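Local coordinates for protein ApRick protease (Rickettsia conorii, PDB 5C9F) that probably acts as an aspartic-type endopeptidase, the chain being the retropepsin-like protease part of a longer, probably membrane-bound rickettsial protein, at residues E10-R15 / K121-L126; K33-T38 / L101-L106; L53-T58 / I78-V83. One frame throughout, in Å; residues are numbered along the deposited sequence.

Contact 1: residues E10-R15 / K121-L126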
# COMPACT_ATOMS: atom_id res chain seq x y z
N GLU A 10 4.86 -7.75 2.08
CA GLU A 10 4.92 -8.53 3.28
C GLU A 10 5.77 -9.78 3.09
O GLU A 10 5.82 -10.36 1.99
CB GLU A 10 3.54 -8.94 3.75
CG GLU A 10 2.97 -10.21 3.12
CD GLU A 10 1.57 -10.03 2.56
OE1 GLU A 10 1.37 -9.04 1.81
OE2 GLU A 10 0.71 -10.87 2.83
N ILE A 11 6.44 -10.16 4.18
CA ILE A 11 7.14 -11.42 4.26
C ILE A 11 6.56 -12.17 5.46
O ILE A 11 6.47 -11.63 6.54
CB ILE A 11 8.66 -11.19 4.42
CG1 ILE A 11 9.21 -10.53 3.17
CG2 ILE A 11 9.39 -12.51 4.58
CD1 ILE A 11 10.49 -9.77 3.41
N ILE A 12 6.23 -13.43 5.24
CA ILE A 12 5.69 -14.29 6.28
C ILE A 12 6.57 -15.52 6.41
O ILE A 12 6.92 -16.17 5.41
CB ILE A 12 4.28 -14.80 5.94
CG1 ILE A 12 3.34 -13.61 5.75
CG2 ILE A 12 3.75 -15.70 7.04
CD1 ILE A 12 2.05 -14.02 5.07
N ILE A 13 7.01 -15.80 7.63
CA ILE A 13 7.95 -16.86 7.90
C ILE A 13 7.39 -17.75 8.96
O ILE A 13 6.99 -17.24 10.03
CB ILE A 13 9.31 -16.30 8.30
CG1 ILE A 13 9.97 -15.72 7.04
CG2 ILE A 13 10.26 -17.41 8.81
CD1 ILE A 13 10.93 -14.62 7.32
N ALA A 14 7.39 -19.07 8.70
CA ALA A 14 6.91 -20.02 9.67
C ALA A 14 8.05 -20.39 10.62
O ALA A 14 9.20 -20.53 10.21
CB ALA A 14 6.34 -21.24 8.99
N ARG A 15 7.72 -20.53 11.90
CA ARG A 15 8.68 -20.88 12.90
C ARG A 15 9.28 -22.26 12.53
O ARG A 15 8.59 -23.10 12.12
CB ARG A 15 8.02 -20.97 14.28
CG ARG A 15 9.05 -21.03 15.39
CD ARG A 15 8.39 -21.23 16.75
NE ARG A 15 7.58 -20.08 17.18
CZ ARG A 15 8.03 -19.04 17.86
NH1 ARG A 15 9.34 -18.88 18.08
NH2 ARG A 15 7.19 -18.08 18.25
N LYS A 121 1.52 -16.78 16.89
CA LYS A 121 1.17 -18.20 16.64
C LYS A 121 2.07 -18.95 15.60
O LYS A 121 1.56 -19.49 14.60
CB LYS A 121 -0.29 -18.33 16.16
CG LYS A 121 -1.39 -17.71 17.04
CD LYS A 121 -1.73 -18.68 18.18
CE LYS A 121 -2.09 -18.00 19.48
NZ LYS A 121 -0.90 -17.79 20.34
N ASP A 122 3.38 -18.98 15.84
CA ASP A 122 4.38 -19.68 14.99
C ASP A 122 4.61 -18.99 13.67
O ASP A 122 5.17 -19.60 12.76
CB ASP A 122 4.06 -21.16 14.79
CG ASP A 122 4.12 -21.92 16.08
OD1 ASP A 122 4.90 -21.50 16.98
OD2 ASP A 122 3.38 -22.90 16.22
N LEU A 123 4.21 -17.72 13.56
CA LEU A 123 4.46 -16.90 12.33
C LEU A 123 5.11 -15.59 12.64
O LEU A 123 4.78 -14.93 13.63
CB LEU A 123 3.17 -16.53 11.64
CG LEU A 123 2.36 -17.64 11.05
CD1 LEU A 123 1.06 -17.06 10.49
CD2 LEU A 123 3.16 -18.39 9.98
N LEU A 124 6.05 -15.22 11.78
CA LEU A 124 6.70 -13.91 11.87
C LEU A 124 6.25 -13.18 10.62
O LEU A 124 6.40 -13.70 9.52
CB LEU A 124 8.21 -14.09 11.91
CG LEU A 124 9.13 -12.92 11.46
CD1 LEU A 124 8.94 -11.76 12.35
CD2 LEU A 124 10.58 -13.36 11.55
N ILE A 125 5.74 -11.97 10.79
CA ILE A 125 5.19 -11.20 9.69
C ILE A 125 5.90 -9.84 9.64
O ILE A 125 5.91 -9.08 10.62
CB ILE A 125 3.67 -11.01 9.84
CG1 ILE A 125 2.96 -12.37 9.95
CG2 ILE A 125 3.13 -10.19 8.69
CD1 ILE A 125 2.30 -12.65 11.28
N LEU A 126 6.58 -9.60 8.53
CA LEU A 126 7.23 -8.30 8.27
C LEU A 126 6.44 -7.59 7.16
O LEU A 126 6.21 -8.17 6.11
CB LEU A 126 8.60 -8.50 7.78
CG LEU A 126 9.50 -9.29 8.77
CD1 LEU A 126 10.82 -9.61 8.13
CD2 LEU A 126 9.73 -8.53 10.04
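Asp122 meets Arg15 twice, through backbone and side chain. Its carbonyl O accepts Arg15 N at 2.8 Å. Its carboxylate adds a salt bridge, Asp122 OD1 to Arg15 NE at 3.0 Å. This second bond is bent (138° at the hydrogen) and uses the anti side of OD1, and the guanidinium and carboxylate planes stand 83° apart, so a single oxygen is engaged and no two-pronged pairing forms. Arg15 reaches it by a chain extended as far as CD and then bent at chi3 (-66°), while its NH1 is held by Gly19 O.

Leu123 forms a non-hydrogen-bonded pair with Ala14, and its CD2 branch leans along the other strand to Ile12 CG2 at 4.0 Å. Leu124 pairs with Ile13 by two bonds, Leu124 N to Ile13 O at 2.8 Å and Ile13 N to Leu124 O at 2.9 Å. Ile125, opposite Ile12, sends its CA hydrogen toward Ile11 O and turns its backbone bonding to Arg118 of strand 116-120. At Leu126 the two-bond pattern returns: its N and O both lie 2.8 Å from Ile11 O and N respectively.

Leu124, Leu126, Ile11 and Ile13 share one face: Leu124 and Leu126 lie on Phe117, Leu126 and Ile13 on Ile23, and Ile11 on Ile85. Ile12, Leu123 and Ile125 share the other and touch a third subunit. Glu10 to Ile12 also pair antiparallel with a strand of the second subunit. The geometry is that of an antiparallel sheet of terminal strands, and its use to join subunits recalls retropepsin dimers.

Contact 2: residues K33-T38 / L101-L106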
# COMPACT_ATOMS: atom_id res chain seq x y z
N LYS A 33 21.85 -16.44 5.57
CA LYS A 33 20.81 -16.93 6.44
C LYS A 33 20.98 -16.38 7.84
O LYS A 33 22.02 -16.51 8.44
CB LYS A 33 20.84 -18.45 6.48
CG LYS A 33 19.60 -19.02 7.15
CD LYS A 33 19.71 -20.52 7.29
CE LYS A 33 18.35 -21.16 7.45
NZ LYS A 33 18.48 -22.61 7.74
N PHE A 34 19.95 -15.71 8.33
CA PHE A 34 19.95 -15.17 9.69
C PHE A 34 18.94 -15.85 10.55
O PHE A 34 17.87 -16.27 10.07
CB PHE A 34 19.53 -13.70 9.66
CG PHE A 34 20.54 -12.81 9.05
CD1 PHE A 34 21.63 -12.41 9.79
CD2 PHE A 34 20.43 -12.42 7.73
CE1 PHE A 34 22.62 -11.62 9.19
CE2 PHE A 34 21.39 -11.59 7.14
CZ PHE A 34 22.49 -11.19 7.87
N MET A 35 19.28 -15.99 11.82
CA MET A 35 18.31 -16.29 12.84
C MET A 35 17.81 -14.98 13.44
O MET A 35 18.62 -14.10 13.76
CB MET A 35 18.94 -17.15 13.93
CG MET A 35 17.93 -17.64 14.98
SD MET A 35 18.67 -18.82 16.14
CE MET A 35 19.46 -17.69 17.23
N VAL A 36 16.50 -14.83 13.54
CA VAL A 36 15.90 -13.66 14.24
C VAL A 36 16.13 -13.76 15.76
O VAL A 36 15.93 -14.82 16.35
CB VAL A 36 14.40 -13.58 13.96
CG1 VAL A 36 13.77 -12.43 14.77
CG2 VAL A 36 14.19 -13.41 12.47
N ASP A 37 16.67 -12.70 16.35
CA ASP A 37 16.96 -12.63 17.81
C ASP A 37 16.53 -11.26 18.32
O ASP A 37 17.22 -10.27 18.03
CB ASP A 37 18.45 -12.83 18.04
CG ASP A 37 18.79 -13.02 19.52
OD1 ASP A 37 17.90 -12.84 20.37
OD2 ASP A 37 19.96 -13.36 19.83
N THR A 38 15.36 -11.19 18.95
CA THR A 38 14.78 -9.94 19.52
C THR A 38 15.61 -9.42 20.71
O THR A 38 15.49 -8.28 21.04
CB THR A 38 13.30 -10.12 19.98
OG1 THR A 38 13.19 -11.27 20.84
CG2 THR A 38 12.36 -10.28 18.81
N LEU A 101 29.88 -18.10 17.43
CA LEU A 101 28.59 -17.97 16.71
C LEU A 101 28.24 -19.02 15.63
O LEU A 101 28.80 -19.07 14.54
CB LEU A 101 28.45 -16.53 16.14
CG LEU A 101 27.05 -15.98 15.95
CD1 LEU A 101 26.36 -15.84 17.31
CD2 LEU A 101 27.10 -14.63 15.22
N ASP A 102 27.18 -19.79 15.89
CA ASP A 102 26.71 -20.80 14.92
C ASP A 102 25.98 -20.26 13.70
O ASP A 102 26.14 -20.75 12.59
CB ASP A 102 25.76 -21.80 15.62
CG ASP A 102 25.84 -23.20 15.02
OD1 ASP A 102 26.95 -23.76 14.95
OD2 ASP A 102 24.78 -23.74 14.62
N ILE A 103 25.18 -19.23 13.90
CA ILE A 103 24.47 -18.64 12.78
C ILE A 103 24.35 -17.15 12.99
O ILE A 103 24.21 -16.66 14.14
CB ILE A 103 23.08 -19.30 12.62
CG1 ILE A 103 22.45 -18.85 11.34
CG2 ILE A 103 22.21 -18.95 13.80
CD1 ILE A 103 21.32 -19.71 10.87
N SER A 104 24.41 -16.40 11.89
CA SER A 104 24.32 -14.98 12.00
C SER A 104 22.98 -14.57 12.54
O SER A 104 21.98 -15.26 12.30
CB SER A 104 24.57 -14.35 10.65
OG SER A 104 25.90 -14.55 10.30
N LEU A 105 22.95 -13.42 13.22
CA LEU A 105 21.78 -12.95 13.91
C LEU A 105 21.32 -11.65 13.35
O LEU A 105 22.07 -10.73 13.19
CB LEU A 105 22.06 -12.75 15.43
CG LEU A 105 22.60 -13.98 16.20
CD1 LEU A 105 22.92 -13.62 17.64
CD2 LEU A 105 21.61 -15.13 16.15
N LEU A 106 20.02 -11.56 13.18
CA LEU A 106 19.38 -10.33 12.83
C LEU A 106 18.66 -9.86 14.07
O LEU A 106 17.83 -10.58 14.65
CB LEU A 106 18.33 -10.68 11.75
CG LEU A 106 17.84 -9.58 10.84
CD1 LEU A 106 17.06 -10.25 9.71
CD2 LEU A 106 16.95 -8.67 11.61
O HOH W 1 24.47 -17.40 8.93
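Asp37, bonded through its backbone to Leu106, opens the Asp-Thr-Gly signature of aspartic proteases and is therefore probably the catalytic aspartate. Strand 30-36 leads into it and runs parallel to strand 104-106, which also bonds to strand 43-45 through Leu105 and Ala44. A strand threaded between two others in this way is consistent with the psi loop of the pepsin-like fold.

The ladder itself has three bonds. Met35 N donates to Ser104 O at 2.8 Å, Leu106 N to Met35 O at 3.0 Å, and Asp37 N to Leu106 O at 3.0 Å. At the opposite end the strands diverge, and a water bridges them, donating to Lys33 O and accepting from Ser104 N.

On the face of Phe34 and Leu106, the two side chains cross at about a right angle, CB to CB at 3.9 Å. With CG turned away from its own carbonyl carbon (chi1 -70°), the Phe34 ring lies beside the other strand: Leu105 N is at its edge, in plane, and Ser104 CB approaches CD1 obliquely at 3.6 Å. Ser104 OG is bonded to Asp49 and to Thr46 N.

On the other face Met35 and Leu105 run side by side in the same direction. The bend at Met35 chi3 (81°) sets CE against Leu105 CD2 at 3.5 Å, while Ile103 CG2 fits against Met35 CB at 3.7 Å. Leu105 CD1 borders Asp37 OD2, an apolar neighbour for the carboxylate, whose OD1 has a weak bond from Gly39 N. The bond from Asp37 N to Leu106 O thus ties the backbone of Asp37 to strand 104-106, and across the contact its acid group meets a methyl rather than a polar partner.

Contact 3: residues L53-T58 / I78-V83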
# COMPACT_ATOMS: atom_id res chain seq x y z
N LEU A 53 31.34 -12.29 2.71
CA LEU A 53 31.06 -10.93 2.31
C LEU A 53 32.35 -10.15 2.01
O LEU A 53 32.30 -8.95 1.70
CB LEU A 53 30.26 -10.21 3.39
CG LEU A 53 28.84 -10.78 3.56
CD1 LEU A 53 28.15 -10.10 4.72
CD2 LEU A 53 27.98 -10.67 2.30
N GLY A 54 33.48 -10.83 2.04
CA GLY A 54 34.77 -10.22 1.62
C GLY A 54 35.46 -9.46 2.73
O GLY A 54 36.41 -8.76 2.46
N PHE A 55 35.01 -9.60 3.98
CA PHE A 55 35.72 -8.98 5.08
C PHE A 55 37.02 -9.76 5.36
O PHE A 55 37.06 -10.97 5.28
CB PHE A 55 34.86 -8.92 6.31
CG PHE A 55 33.80 -7.88 6.23
CD1 PHE A 55 34.12 -6.54 6.39
CD2 PHE A 55 32.52 -8.21 5.91
CE1 PHE A 55 33.15 -5.56 6.31
CE2 PHE A 55 31.54 -7.24 5.82
CZ PHE A 55 31.85 -5.90 5.99
N ASP A 56 38.11 -9.03 5.56
CA ASP A 56 39.41 -9.64 5.90
C ASP A 56 39.49 -9.60 7.38
O ASP A 56 39.68 -8.52 7.97
CB ASP A 56 40.56 -8.85 5.26
CG ASP A 56 41.94 -9.43 5.60
OD1 ASP A 56 42.06 -10.22 6.56
OD2 ASP A 56 42.89 -9.08 4.88
N LEU A 57 39.35 -10.77 8.00
CA LEU A 57 39.18 -10.81 9.46
C LEU A 57 40.44 -10.31 10.16
O LEU A 57 40.34 -9.75 11.23
CB LEU A 57 38.89 -12.22 9.95
CG LEU A 57 37.46 -12.76 9.98
CD1 LEU A 57 36.43 -11.92 9.25
CD2 LEU A 57 37.48 -14.19 9.50
N THR A 58 41.60 -10.44 9.52
CA THR A 58 42.85 -9.92 10.12
C THR A 58 42.94 -8.38 10.12
O THR A 58 43.71 -7.84 10.91
CB THR A 58 44.10 -10.46 9.40
OG1 THR A 58 44.23 -9.85 8.09
CG2 THR A 58 44.02 -11.97 9.26
N ILE A 78 31.19 -3.40 11.96
CA ILE A 78 31.18 -3.26 10.52
C ILE A 78 29.92 -2.53 10.12
O ILE A 78 28.98 -2.44 10.90
CB ILE A 78 31.26 -4.61 9.80
CG1 ILE A 78 30.11 -5.53 10.27
CG2 ILE A 78 32.63 -5.29 10.05
CD1 ILE A 78 29.96 -6.78 9.46
N THR A 79 29.90 -2.09 8.88
CA THR A 79 28.69 -1.53 8.25
C THR A 79 28.39 -2.27 6.95
O THR A 79 29.27 -2.52 6.17
CB THR A 79 28.88 -0.04 7.96
OG1 THR A 79 29.13 0.63 9.20
CG2 THR A 79 27.64 0.53 7.32
N LEU A 80 27.14 -2.70 6.80
CA LEU A 80 26.73 -3.46 5.65
C LEU A 80 26.08 -2.49 4.66
O LEU A 80 25.07 -1.87 4.94
CB LEU A 80 25.81 -4.55 6.06
CG LEU A 80 26.43 -5.59 7.04
CD1 LEU A 80 25.33 -6.46 7.59
CD2 LEU A 80 27.48 -6.46 6.41
N ASN A 81 26.70 -2.34 3.51
CA ASN A 81 26.23 -1.37 2.52
C ASN A 81 24.78 -1.61 2.15
O ASN A 81 24.01 -0.67 2.10
CB ASN A 81 27.10 -1.43 1.26
CG ASN A 81 28.53 -1.02 1.52
OD1 ASN A 81 28.80 -0.21 2.38
ND2 ASN A 81 29.45 -1.61 0.79
N SER A 82 24.43 -2.86 1.90
CA SER A 82 23.09 -3.19 1.45
C SER A 82 22.58 -4.50 2.05
O SER A 82 23.30 -5.50 2.07
CB SER A 82 23.07 -3.27 -0.08
OG SER A 82 21.93 -3.97 -0.55
N VAL A 83 21.41 -4.44 2.64
CA VAL A 83 20.71 -5.60 3.21
C VAL A 83 19.30 -5.58 2.63
O VAL A 83 18.53 -4.66 2.91
CB VAL A 83 20.59 -5.55 4.75
CG1 VAL A 83 19.82 -6.78 5.27
CG2 VAL A 83 21.96 -5.53 5.45
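The Phe55 ring is met obliquely by Ile78 and at its edge by Leu80. Ile78 CG2 makes an off-centre CH-pi contact, 4.3 Å from the ring centroid and 29° off the normal, and it comes nearest to Phe55 CE1, at 3.8 Å. Ile78 CD1 lies 4.0 Å from both Phe55 CE2 and Phe55 CZ, so the two branches sit on the same side of the ring plane. That footing depends on chi1 of Ile78 (56°), which puts CG1 between the backbone N and the carbonyl carbon and lets both branches reach the aromatic. At the rim, close to the ring plane, Leu80 CD2 stands 4.2 Å from Phe55 CE2, with Thr79 O the other edge neighbour.

Leu80 CD2 has a second partner in Leu53 CD1 at 4.1 Å, the two leucines crossing at about a right angle. No hydrogen bond links the segments, and apart from Thr79 O at the ring edge the contact is made by side chains.

The ring is delivered by a helix end. Gly54, with positive phi (86°), is the C-prime residue of a Schellman motif closing helix 47-52, in which Phe55 N bonds to Ala50 O and Gly54 N to Gln51 O. The chain leaves the helix there and lays Phe55 on strand 71-84 of the protease domain, just before that strand turns a corner at Asn81. Leu53 and Ile78 both also pack on Leu45 of strand 43-45. Farther along the loop, Asp56 OD1 accepts Thr58 OG1 at 2.7 Å from above the carboxylate plane.

Overall arrangement
The three contacts nest along the chain: contact 3 lies inside the loop closed by contact 2, which lies inside that of contact 1. Contact 2 holds the probable catalytic aspartate and has its centre about 16 Å from the centre of each of the others. It touches contact 1 directly, Val36 CG2 to Leu124 CD2 at 3.7 Å, so the terminal-strand sheet packs against the strand leading into the signature. Contact 3 reaches the same sheet as contact 2, with nearest atoms about 5 Å apart. Contacts 1 and 3 lie on opposite sides of the chain's centre, their centres about 27 Å apart; of the three, contact 1 alone meets other subunits.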